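Local coordinates for protein D-alanyl transferase DltD (Enterococcus faecalis, PDB 6O93) that probably takes part in attaching D-alanine to lipoteichoic acid during cell wall biogenesis in this Gram-positive bacterium, at residues A[126-131]-A[178-183]; A[229-234]-A[350-355]; A[234-237]-A[243-246]. One frame throughout, in Å; residues are numbered along the deposited sequence.

Contact 1: A[126-131]-A[178-183]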
ATOM      1  N   GLN A 126       0.545   2.835  17.047  1.00 16.04           N
ATOM      2  CA  GLN A 126       1.666   3.342  16.260  1.00 15.93           C
ATOM      3  C   GLN A 126       1.805   4.856  16.397  1.00 15.74           C
ATOM      4  O   GLN A 126       2.924   5.380  16.452  1.00 14.86           O
ATOM      5  CB  GLN A 126       1.488   2.940  14.795  1.00 15.14           C
ATOM      6  CG  GLN A 126       1.431   1.432  14.584  1.00 15.93           C
ATOM      7  CD  GLN A 126       1.019   1.042  13.173  1.00 16.60           C
ATOM      8  OE1 GLN A 126       0.769   1.898  12.325  1.00 16.67           O
ATOM      9  NE2 GLN A 126       0.940  -0.260  12.922  1.00 15.89           N
ATOM     10  N   THR A 127       0.683   5.574  16.463  1.00 16.30           N
ATOM     11  CA  THR A 127       0.741   7.026  16.608  1.00 15.99           C
ATOM     12  C   THR A 127       1.309   7.419  17.967  1.00 15.19           C
ATOM     13  O   THR A 127       2.177   8.295  18.058  1.00 15.53           O
ATOM     14  CB  THR A 127      -0.652   7.625  16.409  1.00 16.68           C
ATOM     15  OG1 THR A 127      -1.154   7.239  15.124  1.00 15.90           O
ATOM     16  CG2 THR A 127      -0.608   9.143  16.492  1.00 17.66           C
ATOM     17  N   TYR A 128       0.831   6.783  19.039  1.00 16.02           N
ATOM     18  CA  TYR A 128       1.360   7.069  20.370  1.00 16.92           C
ATOM     19  C   TYR A 128       2.825   6.657  20.487  1.00 17.84           C
ATOM     20  O   TYR A 128       3.630   7.372  21.098  1.00 16.54           O
ATOM     21  CB  TYR A 128       0.527   6.354  21.435  1.00 17.11           C
ATOM     22  CG  TYR A 128      -0.748   7.069  21.842  1.00 17.16           C
ATOM     23  CD1 TYR A 128      -1.309   8.063  21.049  1.00 15.53           C
ATOM     24  CD2 TYR A 128      -1.382   6.753  23.036  1.00 18.71           C
ATOM     25  CE1 TYR A 128      -2.469   8.714  21.434  1.00 16.69           C
ATOM     26  CE2 TYR A 128      -2.538   7.395  23.428  1.00 18.75           C
ATOM     27  CZ  TYR A 128      -3.078   8.374  22.626  1.00 18.25           C
ATOM     28  OH  TYR A 128      -4.229   9.011  23.025  1.00 18.75           O
ATOM     29  N   GLN A 129       3.184   5.501  19.925  1.00 18.66           N
ATOM     30  CA  GLN A 129       4.578   5.072  19.939  1.00 21.10           C
ATOM     31  C   GLN A 129       5.471   6.099  19.252  1.00 20.69           C
ATOM     32  O   GLN A 129       6.560   6.416  19.744  1.00 20.88           O
ATOM     33  CB  GLN A 129       4.710   3.710  19.259  1.00 22.98           C
ATOM     34  CG  GLN A 129       6.125   3.154  19.235  1.00 25.42           C
ATOM     35  CD  GLN A 129       6.272   1.990  18.277  1.00 27.03           C
ATOM     36  OE1 GLN A 129       5.706   1.997  17.182  1.00 26.43           O
ATOM     37  NE2 GLN A 129       7.031   0.980  18.686  1.00 28.23           N
ATOM     38  N   TRP A 130       5.021   6.625  18.112  1.00 19.85           N
ATOM     39  CA  TRP A 130       5.800   7.621  17.384  1.00 20.38           C
ATOM     40  C   TRP A 130       6.078   8.845  18.251  1.00 21.22           C
ATOM     41  O   TRP A 130       7.212   9.334  18.310  1.00 22.45           O
ATOM     42  CB  TRP A 130       5.059   7.996  16.097  1.00 19.39           C
ATOM     43  CG  TRP A 130       5.408   9.333  15.509  1.00 20.61           C
ATOM     44  CD1 TRP A 130       6.639   9.754  15.092  1.00 22.06           C
ATOM     45  CD2 TRP A 130       4.502  10.413  15.241  1.00 19.75           C
ATOM     46  NE1 TRP A 130       6.555  11.034  14.591  1.00 21.74           N
ATOM     47  CE2 TRP A 130       5.256  11.461  14.672  1.00 20.63           C
ATOM     48  CE3 TRP A 130       3.129  10.598  15.434  1.00 19.23           C
ATOM     49  CZ2 TRP A 130       4.681  12.675  14.295  1.00 20.53           C
ATOM     50  CZ3 TRP A 130       2.561  11.806  15.059  1.00 19.72           C
ATOM     51  CH2 TRP A 130       3.336  12.828  14.495  1.00 19.80           C
ATOM     52  N   LEU A 131       5.055   9.345  18.949  1.00 21.27           N
ATOM     53  CA  LEU A 131       5.240  10.542  19.764  1.00 21.22           C
ATOM     54  C   LEU A 131       6.032  10.253  21.032  1.00 21.67           C
ATOM     55  O   LEU A 131       6.797  11.110  21.489  1.00 22.13           O
ATOM     56  CB  LEU A 131       3.883  11.150  20.117  1.00 20.49           C
ATOM     57  CG  LEU A 131       3.081  11.671  18.922  1.00 19.57           C
ATOM     58  CD1 LEU A 131       1.667  12.024  19.339  1.00 18.85           C
ATOM     59  CD2 LEU A 131       3.772  12.875  18.299  1.00 20.19           C
ATOM     60  N   ARG A 178       4.411  13.141  26.702  1.00 21.72           N
ATOM     61  CA  ARG A 178       5.096  11.870  26.503  1.00 24.65           C
ATOM     62  C   ARG A 178       4.700  10.860  27.571  1.00 24.51           C
ATOM     63  O   ARG A 178       4.434   9.692  27.264  1.00 24.73           O
ATOM     64  CB  ARG A 178       6.610  12.088  26.503  1.00 29.87           C
ATOM     65  CG  ARG A 178       7.417  10.809  26.344  1.00 33.61           C
ATOM     66  CD  ARG A 178       8.904  11.090  26.213  1.00 38.56           C
ATOM     67  NE  ARG A 178       9.675   9.858  26.043  1.00 42.46           N
ATOM     68  CZ  ARG A 178      10.141   9.112  27.043  1.00 45.42           C
ATOM     69  NH1 ARG A 178      10.829   8.009  26.778  1.00 46.35           N
ATOM     70  NH2 ARG A 178       9.924   9.460  28.306  1.00 46.49           N
ATOM     71  N   ASP A 179       4.663  11.288  28.837  1.00 24.35           N
ATOM     72  CA  ASP A 179       4.247  10.391  29.910  1.00 23.30           C
ATOM     73  C   ASP A 179       2.855   9.828  29.646  1.00 22.06           C
ATOM     74  O   ASP A 179       2.596   8.645  29.896  1.00 21.51           O
ATOM     75  CB  ASP A 179       4.273  11.121  31.254  1.00 23.81           C
ATOM     76  CG  ASP A 179       5.674  11.514  31.686  1.00 25.02           C
ATOM     77  OD1 ASP A 179       6.655  11.029  31.085  1.00 25.49           O
ATOM     78  OD2 ASP A 179       5.793  12.316  32.634  1.00 26.26           O
ATOM     79  N   TYR A 180       1.945  10.665  29.142  1.00 21.89           N
ATOM     80  CA  TYR A 180       0.588  10.205  28.857  1.00 21.02           C
ATOM     81  C   TYR A 180       0.594   9.094  27.814  1.00 19.83           C
ATOM     82  O   TYR A 180      -0.056   8.057  27.989  1.00 19.24           O
ATOM     83  CB  TYR A 180      -0.274  11.378  28.389  1.00 21.57           C
ATOM     84  CG  TYR A 180      -1.622  10.960  27.855  1.00 20.97           C
ATOM     85  CD1 TYR A 180      -2.682  10.711  28.713  1.00 22.26           C
ATOM     86  CD2 TYR A 180      -1.833  10.808  26.492  1.00 21.44           C
ATOM     87  CE1 TYR A 180      -3.915  10.326  28.232  1.00 24.24           C
ATOM     88  CE2 TYR A 180      -3.066  10.421  25.998  1.00 22.08           C
ATOM     89  CZ  TYR A 180      -4.103  10.183  26.873  1.00 24.74           C
ATOM     90  OH  TYR A 180      -5.334   9.799  26.392  1.00 27.56           O
ATOM     91  N   PHE A 181       1.320   9.297  26.711  1.00 18.75           N
ATOM     92  CA  PHE A 181       1.395   8.265  25.683  1.00 19.53           C
ATOM     93  C   PHE A 181       1.998   6.983  26.242  1.00 19.92           C
ATOM     94  O   PHE A 181       1.539   5.881  25.920  1.00 19.22           O
ATOM     95  CB  PHE A 181       2.207   8.772  24.491  1.00 20.07           C
ATOM     96  CG  PHE A 181       1.641  10.011  23.858  1.00 20.07           C
ATOM     97  CD1 PHE A 181       0.299  10.080  23.521  1.00 19.39           C
ATOM     98  CD2 PHE A 181       2.443  11.113  23.619  1.00 21.30           C
ATOM     99  CE1 PHE A 181      -0.230  11.220  22.947  1.00 20.51           C
ATOM    100  CE2 PHE A 181       1.919  12.259  23.046  1.00 21.76           C
ATOM    101  CZ  PHE A 181       0.580  12.312  22.711  1.00 21.16           C
ATOM    102  N   ILE A 182       3.017   7.109  27.096  1.00 20.32           N
ATOM    103  CA  ILE A 182       3.658   5.928  27.670  1.00 20.97           C
ATOM    104  C   ILE A 182       2.674   5.160  28.543  1.00 21.22           C
ATOM    105  O   ILE A 182       2.634   3.923  28.518  1.00 20.51           O
ATOM    106  CB  ILE A 182       4.920   6.340  28.451  1.00 21.78           C
ATOM    107  CG1 ILE A 182       5.994   6.828  27.475  1.00 22.27           C
ATOM    108  CG2 ILE A 182       5.439   5.179  29.294  1.00 22.73           C
ATOM    109  CD1 ILE A 182       7.194   7.470  28.140  1.00 24.88           C
ATOM    110  N   MET A 183       1.862   5.878  29.322  1.00 21.59           N
ATOM    111  CA  MET A 183       0.840   5.224  30.133  1.00 22.16           C
ATOM    112  C   MET A 183      -0.116   4.416  29.266  1.00 20.52           C
ATOM    113  O   MET A 183      -0.440   3.266  29.581  1.00 21.41           O
ATOM    114  CB  MET A 183       0.057   6.259  30.937  1.00 23.63           C
ATOM    115  CG  MET A 183       0.821   6.888  32.073  1.00 25.33           C
ATOM    116  SD  MET A 183      -0.248   7.966  33.035  1.00 26.54           S
ATOM    117  CE  MET A 183       0.961   8.761  34.092  1.00 29.32           C
TER
HETATM  118  O   HOH W   1      -6.837   8.475  24.307  1.00 37.89           O

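Contact 2: A[229-234]-A[350-355]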
ATOM      1  N   LYS A 229      -5.634 -17.872 -20.584  1.00 41.73           N
ATOM      2  CA  LYS A 229      -6.637 -18.929 -20.652  1.00 43.82           C
ATOM      3  C   LYS A 229      -7.494 -18.953 -19.392  1.00 42.13           C
ATOM      4  O   LYS A 229      -8.726 -19.024 -19.469  1.00 43.72           O
ATOM      5  CB  LYS A 229      -5.957 -20.281 -20.870  1.00 46.60           C
ATOM      6  CG  LYS A 229      -5.223 -20.398 -22.196  1.00 50.36           C
ATOM      7  CD  LYS A 229      -4.540 -21.749 -22.334  1.00 53.37           C
ATOM      8  CE  LYS A 229      -3.829 -21.880 -23.672  1.00 56.78           C
ATOM      9  NZ  LYS A 229      -3.128 -23.189 -23.807  1.00 59.18           N
ATOM     10  N   ILE A 230      -6.861 -18.894 -18.219  1.00 39.80           N
ATOM     11  CA  ILE A 230      -7.615 -18.908 -16.967  1.00 39.58           C
ATOM     12  C   ILE A 230      -8.486 -17.664 -16.857  1.00 39.95           C
ATOM     13  O   ILE A 230      -9.661 -17.741 -16.478  1.00 42.23           O
ATOM     14  CB  ILE A 230      -6.656 -19.039 -15.768  1.00 37.45           C
ATOM     15  CG1 ILE A 230      -6.124 -20.473 -15.677  1.00 38.51           C
ATOM     16  CG2 ILE A 230      -7.358 -18.622 -14.475  1.00 36.41           C
ATOM     17  CD1 ILE A 230      -5.036 -20.672 -14.635  1.00 37.01           C
ATOM     18  N   ALA A 231      -7.928 -16.498 -17.191  1.00 37.91           N
ATOM     19  CA  ALA A 231      -8.694 -15.260 -17.111  1.00 37.16           C
ATOM     20  C   ALA A 231      -9.905 -15.296 -18.035  1.00 40.21           C
ATOM     21  O   ALA A 231     -10.993 -14.840 -17.660  1.00 40.05           O
ATOM     22  CB  ALA A 231      -7.798 -14.070 -17.452  1.00 35.80           C
ATOM     23  N   ALA A 232      -9.738 -15.834 -19.247  1.00 42.45           N
ATOM     24  CA  ALA A 232     -10.834 -15.851 -20.211  1.00 46.36           C
ATOM     25  C   ALA A 232     -12.057 -16.578 -19.664  1.00 50.12           C
ATOM     26  O   ALA A 232     -13.191 -16.233 -20.015  1.00 51.47           O
ATOM     27  CB  ALA A 232     -10.374 -16.496 -21.518  1.00 48.17           C
ATOM     28  N   LYS A 233     -11.850 -17.585 -18.811  1.00 52.60           N
ATOM     29  CA  LYS A 233     -12.977 -18.282 -18.200  1.00 56.29           C
ATOM     30  C   LYS A 233     -13.746 -17.372 -17.249  1.00 54.29           C
ATOM     31  O   LYS A 233     -14.978 -17.450 -17.168  1.00 56.42           O
ATOM     32  CB  LYS A 233     -12.486 -19.518 -17.445  1.00 59.46           C
ATOM     33  CG  LYS A 233     -12.047 -20.680 -18.317  1.00 64.45           C
ATOM     34  CD  LYS A 233     -11.452 -21.792 -17.459  1.00 66.21           C
ATOM     35  CE  LYS A 233     -11.239 -23.075 -18.247  1.00 70.17           C
ATOM     36  NZ  LYS A 233     -10.658 -24.152 -17.396  1.00 70.74           N
ATOM     37  N   ALA A 234     -13.041 -16.503 -16.525  1.00 50.12           N
ATOM     38  CA  ALA A 234     -13.604 -15.795 -15.384  1.00 47.91           C
ATOM     39  C   ALA A 234     -14.083 -14.386 -15.715  1.00 47.04           C
ATOM     40  O   ALA A 234     -14.339 -13.604 -14.793  1.00 44.42           O
ATOM     41  CB  ALA A 234     -12.572 -15.732 -14.256  1.00 44.90           C
ATOM     42  N   LEU A 350      -5.255  -4.922 -10.013  1.00 21.23           N
ATOM     43  CA  LEU A 350      -4.386  -5.827 -10.749  1.00 21.17           C
ATOM     44  C   LEU A 350      -4.959  -7.236 -10.742  1.00 21.89           C
ATOM     45  O   LEU A 350      -5.576  -7.674  -9.766  1.00 20.98           O
ATOM     46  CB  LEU A 350      -2.981  -5.839 -10.139  1.00 20.24           C
ATOM     47  CG  LEU A 350      -2.105  -4.614 -10.402  1.00 20.23           C
ATOM     48  CD1 LEU A 350      -0.901  -4.619  -9.471  1.00 20.74           C
ATOM     49  CD2 LEU A 350      -1.656  -4.579 -11.852  1.00 20.59           C
ATOM     50  N   GLY A 351      -4.737  -7.954 -11.842  1.00 22.89           N
ATOM     51  CA  GLY A 351      -5.270  -9.284 -12.034  1.00 23.95           C
ATOM     52  C   GLY A 351      -4.220 -10.239 -12.576  1.00 23.31           C
ATOM     53  O   GLY A 351      -3.016 -10.057 -12.391  1.00 22.14           O
ATOM     54  N   TRP A 352      -4.713 -11.265 -13.270  1.00 24.66           N
ATOM     55  CA  TRP A 352      -3.910 -12.411 -13.684  1.00 25.19           C
ATOM     56  C   TRP A 352      -2.580 -12.007 -14.310  1.00 25.09           C
ATOM     57  O   TRP A 352      -1.520 -12.253 -13.727  1.00 24.64           O
ATOM     58  CB  TRP A 352      -4.711 -13.276 -14.661  1.00 26.60           C
ATOM     59  CG  TRP A 352      -6.011 -13.760 -14.090  1.00 27.03           C
ATOM     60  CD1 TRP A 352      -6.223 -14.919 -13.405  1.00 27.66           C
ATOM     61  CD2 TRP A 352      -7.275 -13.092 -14.151  1.00 27.76           C
ATOM     62  NE1 TRP A 352      -7.542 -15.017 -13.035  1.00 28.65           N
ATOM     63  CE2 TRP A 352      -8.209 -13.907 -13.482  1.00 28.84           C
ATOM     64  CE3 TRP A 352      -7.710 -11.884 -14.706  1.00 27.22           C
ATOM     65  CZ2 TRP A 352      -9.551 -13.553 -13.353  1.00 29.22           C
ATOM     66  CZ3 TRP A 352      -9.041 -11.537 -14.577  1.00 28.10           C
ATOM     67  CH2 TRP A 352      -9.945 -12.367 -13.906  1.00 28.85           C
ATOM     68  N   ARG A 353      -2.612 -11.397 -15.494  1.00 26.91           N
ATOM     69  CA  ARG A 353      -1.374 -11.034 -16.169  1.00 27.80           C
ATOM     70  C   ARG A 353      -0.705  -9.811 -15.557  1.00 26.20           C
ATOM     71  O   ARG A 353       0.510  -9.645 -15.710  1.00 26.60           O
ATOM     72  CB  ARG A 353      -1.636 -10.787 -17.656  1.00 30.20           C
ATOM     73  CG  ARG A 353      -2.052 -12.033 -18.423  1.00 32.16           C
ATOM     74  CD  ARG A 353      -2.164 -11.738 -19.906  1.00 34.54           C
ATOM     75  NE  ARG A 353      -0.871 -11.368 -20.473  1.00 35.86           N
ATOM     76  CZ  ARG A 353      -0.712 -10.655 -21.584  1.00 38.94           C
ATOM     77  NH1 ARG A 353      -1.769 -10.219 -22.259  1.00 41.75           N
ATOM     78  NH2 ARG A 353       0.510 -10.373 -22.016  1.00 38.97           N
ATOM     79  N   GLY A 354      -1.463  -8.955 -14.871  1.00 24.82           N
ATOM     80  CA  GLY A 354      -0.853  -7.818 -14.202  1.00 22.42           C
ATOM     81  C   GLY A 354       0.039  -8.239 -13.049  1.00 20.70           C
ATOM     82  O   GLY A 354       1.178  -7.779 -12.925  1.00 19.25           O
ATOM     83  N   TRP A 355      -0.467  -9.123 -12.188  1.00 21.37           N
ATOM     84  CA  TRP A 355       0.342  -9.602 -11.072  1.00 21.55           C
ATOM     85  C   TRP A 355       1.538 -10.410 -11.563  1.00 21.17           C
ATOM     86  O   TRP A 355       2.628 -10.325 -10.985  1.00 21.05           O
ATOM     87  CB  TRP A 355      -0.514 -10.433 -10.119  1.00 21.98           C
ATOM     88  CG  TRP A 355      -1.298  -9.600  -9.158  1.00 21.97           C
ATOM     89  CD1 TRP A 355      -2.655  -9.532  -9.047  1.00 22.33           C
ATOM     90  CD2 TRP A 355      -0.768  -8.703  -8.173  1.00 20.76           C
ATOM     91  NE1 TRP A 355      -3.005  -8.653  -8.049  1.00 21.29           N
ATOM     92  CE2 TRP A 355      -1.864  -8.131  -7.497  1.00 20.34           C
ATOM     93  CE3 TRP A 355       0.526  -8.331  -7.795  1.00 19.77           C
ATOM     94  CZ2 TRP A 355      -1.706  -7.209  -6.468  1.00 19.46           C
ATOM     95  CZ3 TRP A 355       0.681  -7.416  -6.769  1.00 19.99           C
ATOM     96  CH2 TRP A 355      -0.429  -6.865  -6.118  1.00 19.65           C
TER

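Contact 3: A[234-237]-A[243-246]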
ATOM      1  N   ALA A 234     -13.041 -16.503 -16.525  1.00 50.12           N
ATOM      2  CA  ALA A 234     -13.604 -15.795 -15.384  1.00 47.91           C
ATOM      3  C   ALA A 234     -14.083 -14.386 -15.715  1.00 47.04           C
ATOM      4  O   ALA A 234     -14.339 -13.604 -14.793  1.00 44.42           O
ATOM      5  CB  ALA A 234     -12.572 -15.732 -14.256  1.00 44.90           C
ATOM      6  N   ILE A 235     -14.218 -14.041 -16.995  1.00 49.20           N
ATOM      7  CA  ILE A 235     -14.654 -12.703 -17.379  1.00 50.65           C
ATOM      8  C   ILE A 235     -15.630 -12.796 -18.544  1.00 53.90           C
ATOM      9  O   ILE A 235     -15.720 -11.877 -19.367  1.00 54.88           O
ATOM     10  CB  ILE A 235     -13.451 -11.810 -17.742  1.00 50.48           C
ATOM     11  CG1 ILE A 235     -12.716 -12.365 -18.967  1.00 53.44           C
ATOM     12  CG2 ILE A 235     -12.500 -11.695 -16.560  1.00 48.17           C
ATOM     13  CD1 ILE A 235     -11.470 -11.583 -19.346  1.00 52.58           C
ATOM     14  N   ASN A 236     -16.382 -13.894 -18.612  1.00 55.41           N
ATOM     15  CA  ASN A 236     -17.195 -14.190 -19.785  1.00 57.26           C
ATOM     16  C   ASN A 236     -18.621 -13.655 -19.702  1.00 55.69           C
ATOM     17  O   ASN A 236     -19.348 -13.741 -20.698  1.00 58.48           O
ATOM     18  CB  ASN A 236     -17.239 -15.705 -20.023  1.00 60.99           C
ATOM     19  CG  ASN A 236     -17.797 -16.472 -18.838  1.00 62.08           C
ATOM     20  OD1 ASN A 236     -18.422 -15.896 -17.947  1.00 61.51           O
ATOM     21  ND2 ASN A 236     -17.577 -17.781 -18.825  1.00 63.80           N
ATOM     22  N   ASN A 237     -19.048 -13.109 -18.563  1.00 50.63           N
ATOM     23  CA  ASN A 237     -20.409 -12.604 -18.431  1.00 48.39           C
ATOM     24  C   ASN A 237     -20.528 -11.122 -18.771  1.00 45.72           C
ATOM     25  O   ASN A 237     -21.584 -10.529 -18.533  1.00 45.27           O
ATOM     26  CB  ASN A 237     -20.947 -12.861 -17.016  1.00 46.55           C
ATOM     27  CG  ASN A 237     -20.318 -11.962 -15.963  1.00 43.15           C
ATOM     28  OD1 ASN A 237     -19.519 -11.075 -16.267  1.00 41.94           O
ATOM     29  ND2 ASN A 237     -20.691 -12.187 -14.708  1.00 42.46           N
ATOM     30  N   SER A 243     -14.039  -9.397 -13.868  1.00 35.43           N
ATOM     31  CA  SER A 243     -14.394 -10.652 -13.219  1.00 37.41           C
ATOM     32  C   SER A 243     -15.906 -10.756 -13.058  1.00 37.96           C
ATOM     33  O   SER A 243     -16.587  -9.769 -12.768  1.00 37.52           O
ATOM     34  CB  SER A 243     -13.708 -10.760 -11.857  1.00 38.71           C
ATOM     35  OG  SER A 243     -12.301 -10.834 -12.001  1.00 39.76           O
ATOM     36  N   ASN A 244     -16.428 -11.970 -13.247  1.00 39.13           N
ATOM     37  CA  ASN A 244     -17.875 -12.173 -13.257  1.00 40.35           C
ATOM     38  C   ASN A 244     -18.515 -11.682 -11.965  1.00 40.62           C
ATOM     39  O   ASN A 244     -19.490 -10.922 -11.994  1.00 41.34           O
ATOM     40  CB  ASN A 244     -18.193 -13.652 -13.483  1.00 41.52           C
ATOM     41  CG  ASN A 244     -17.835 -14.119 -14.879  1.00 41.83           C
ATOM     42  OD1 ASN A 244     -17.739 -13.318 -15.809  1.00 41.04           O
ATOM     43  ND2 ASN A 244     -17.639 -15.423 -15.034  1.00 43.57           N
ATOM     44  N   GLY A 245     -17.983 -12.110 -10.819  1.00 40.19           N
ATOM     45  CA  GLY A 245     -18.563 -11.706  -9.547  1.00 39.79           C
ATOM     46  C   GLY A 245     -18.541 -10.202  -9.352  1.00 37.90           C
ATOM     47  O   GLY A 245     -19.552  -9.593  -8.995  1.00 38.53           O
ATOM     48  N   PHE A 246     -17.383  -9.584  -9.585  1.00 35.44           N
ATOM     49  CA  PHE A 246     -17.272  -8.136  -9.461  1.00 33.22           C
ATOM     50  C   PHE A 246     -18.279  -7.429 -10.363  1.00 34.73           C
ATOM     51  O   PHE A 246     -18.878  -6.421  -9.969  1.00 34.98           O
ATOM     52  CB  PHE A 246     -15.843  -7.706  -9.801  1.00 30.68           C
ATOM     53  CG  PHE A 246     -15.543  -6.261  -9.502  1.00 29.53           C
ATOM     54  CD1 PHE A 246     -15.952  -5.257 -10.368  1.00 29.06           C
ATOM     55  CD2 PHE A 246     -14.828  -5.910  -8.369  1.00 28.01           C
ATOM     56  CE1 PHE A 246     -15.666  -3.931 -10.099  1.00 27.95           C
ATOM     57  CE2 PHE A 246     -14.539  -4.587  -8.097  1.00 27.51           C
ATOM     58  CZ  PHE A 246     -14.959  -3.598  -8.963  1.00 27.46           C
TER

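Contact 1: A[126-131]-A[178-183]
Tyr-128 and Phe-181 mark the closest backbone point, with CA atoms 5.4 Å apart, where segments 126-131 and 178-183, on helices 124-132 and 175-195, run roughly antiparallel, their axes 9.0 Å apart at closest and 139° apart in direction. Phe-181 points its edge at the face of Tyr-128. Its CD1 sits over the centre of the tyrosine ring, 3.4 Å above the plane. The centroids are 4.7 Å apart and the planes meet at 56°, an edge-to-face pair. The other side of the Phe-181 ring, CE2 and CZ, meets Leu-131, with Leu-131 CD1 3.6 Å from Phe-181 CZ. Phe-181 is thus wedged between two residues of the other helix. This is helix-to-helix packing through an aromatic cluster, which Tyr-180 completes. The CG of Tyr-180 lies opposite its backbone N (chi1 170°), and the ring reaches across so that CE2 comes within 3.5 Å of Tyr-128 OH. That hydroxyl lies at the edge of the Tyr-180 ring. One water joins the two phenols and donates to Tyr-128 OH at 3.0 Å. Tyr-128 OH also bonds to Asp-157. Helix 158-168 packs against this contact: Thr-163 touches Phe-181, Val-159 touches Tyr-180 and Leu-160 touches Leu-131.

Contact 2: A[229-234]-A[350-355]
Trp-352 lays one face of its indole against the methyl of Ala-231. The Ala-231 CB atom stands 3.8 Å from the centroid of the six-membered ring of Trp-352 and 26° off its normal, a CH-pi contact. The methyl is offset toward the rim, close to the ring fusion, with Ala-231 CB 3.5 Å from Trp-352 CD2. Two further groups of helix 220-233 and its end meet the indole obliquely. Ile-230 CG2 approaches the pyrrole part, 3.9 Å from Trp-352 NE1. Ala-234 CB approaches the benzo part, 3.8 Å from Trp-352 CZ2. The indole therefore spans about one turn of the helix, from Ile-230 to Ala-234. With chi2 at -90° the ring plane is turned perpendicular to the plane of CA, CB and CG, and one face is turned to the alanine.

Trp-352 opens helix 352-367, with Gly-351 at the N-cap. The contact joins that helix to the C-terminal end of helix 220-233. Trp-352 also lies near, without touching, a possible Ser-His-Asp triad of this SGNH-hydrolase-like protein. The next residue, Arg-353, forms salt bridges with Asp-224, on the same partner helix, and with Glu-340. Small methyls let helix and indole come close, and dispersion and shape hold them together, while the charged pairing between the same helices is left to Arg-353 and Asp-224.

Contact 3: A[234-237]-A[243-246]
Asn-244 and the 234-237 loop are joined by four hydrogen bonds in the loop that links helix 220-233 to helix 244-251. Asn-244 is the first residue of the second helix. Its backbone N donates to Ala-234 O at 3.1 Å, so an early N-H of helix 244-251 is met by a carbonyl from just beyond the preceding helix. The CA of Ser-243 also points its hydrogen at this oxygen, with Ser-243 CA 3.3 Å from Ala-234 O.

The side-chain amide of Asn-244 works in both senses. Its OD1 accepts from Asn-237 N at 3.1 Å, a fairly straight bond at 157°. The donor stands above the carbonyl plane, not on a lone pair. Its ND2 gives a more bent bond, at 135°, to Asn-236 OD1, and the two amide planes are only 18° apart. With CG beside the backbone N (chi1 -69°), the Asn-244 amide swings toward the loop and spans Asn-236 and Asn-237.

Asn-237 slides past Asn-244 in the opposite direction, and its ND2 makes a weak bond to Asn-244 O. Both bonds to Asn-237 would hold the loop close to the first turn of the helix.

Farther out, the Ile-235 side chain leaves the backbone away from segment 243-246 and packs on Tyr-342 and Trp-352. Its CG2 still comes within 3.9 Å of Ser-243 N. Ser-243 occupies the N-cap position, but its side chain makes no capping bond. The hydroxyl bonds instead to Ala-345 O, and the backbone of Ser-243 is hydrogen-bonded to Ala-345 as well. These links tie Ser-243 to Ala-345, and nearby Phe-246 packs on Asp-346 and Thr-347. Back at the amides, Asn-244 OD1 is bonded by the backbone N of Asn-237 and not by its side-chain amide: Asn-237 OD1 and Asn-244 OD1, both acceptors, lie 2.9 Å apart without a hydrogen bond.

How the contacts relate
Contacts 2 and 3 are neighbours, with centres about 11 Å apart. They share Ala-234, whose methyl packs in contact 2 and whose carbonyl oxygen accepts in contact 3. Trp-352 of contact 2 reaches contact 3 through CH2, which is 3.4 Å from Ser-243 OG and 3.7 Å from Ile-235 CG2. Trp-352 of contact 2 and Ser-243 of contact 3 lie near, without touching, a possible triad of Ser-47, His-349 and Asp-346; Ser-46 and Glu-48, either side of Ser-47 in sequence, bind the sodium ion with Ser-104. Contact 1 is separate, on the opposite side of the chain's centre. Its centre is about 45 Å from that of contact 2 and about 47 Å from that of contact 3.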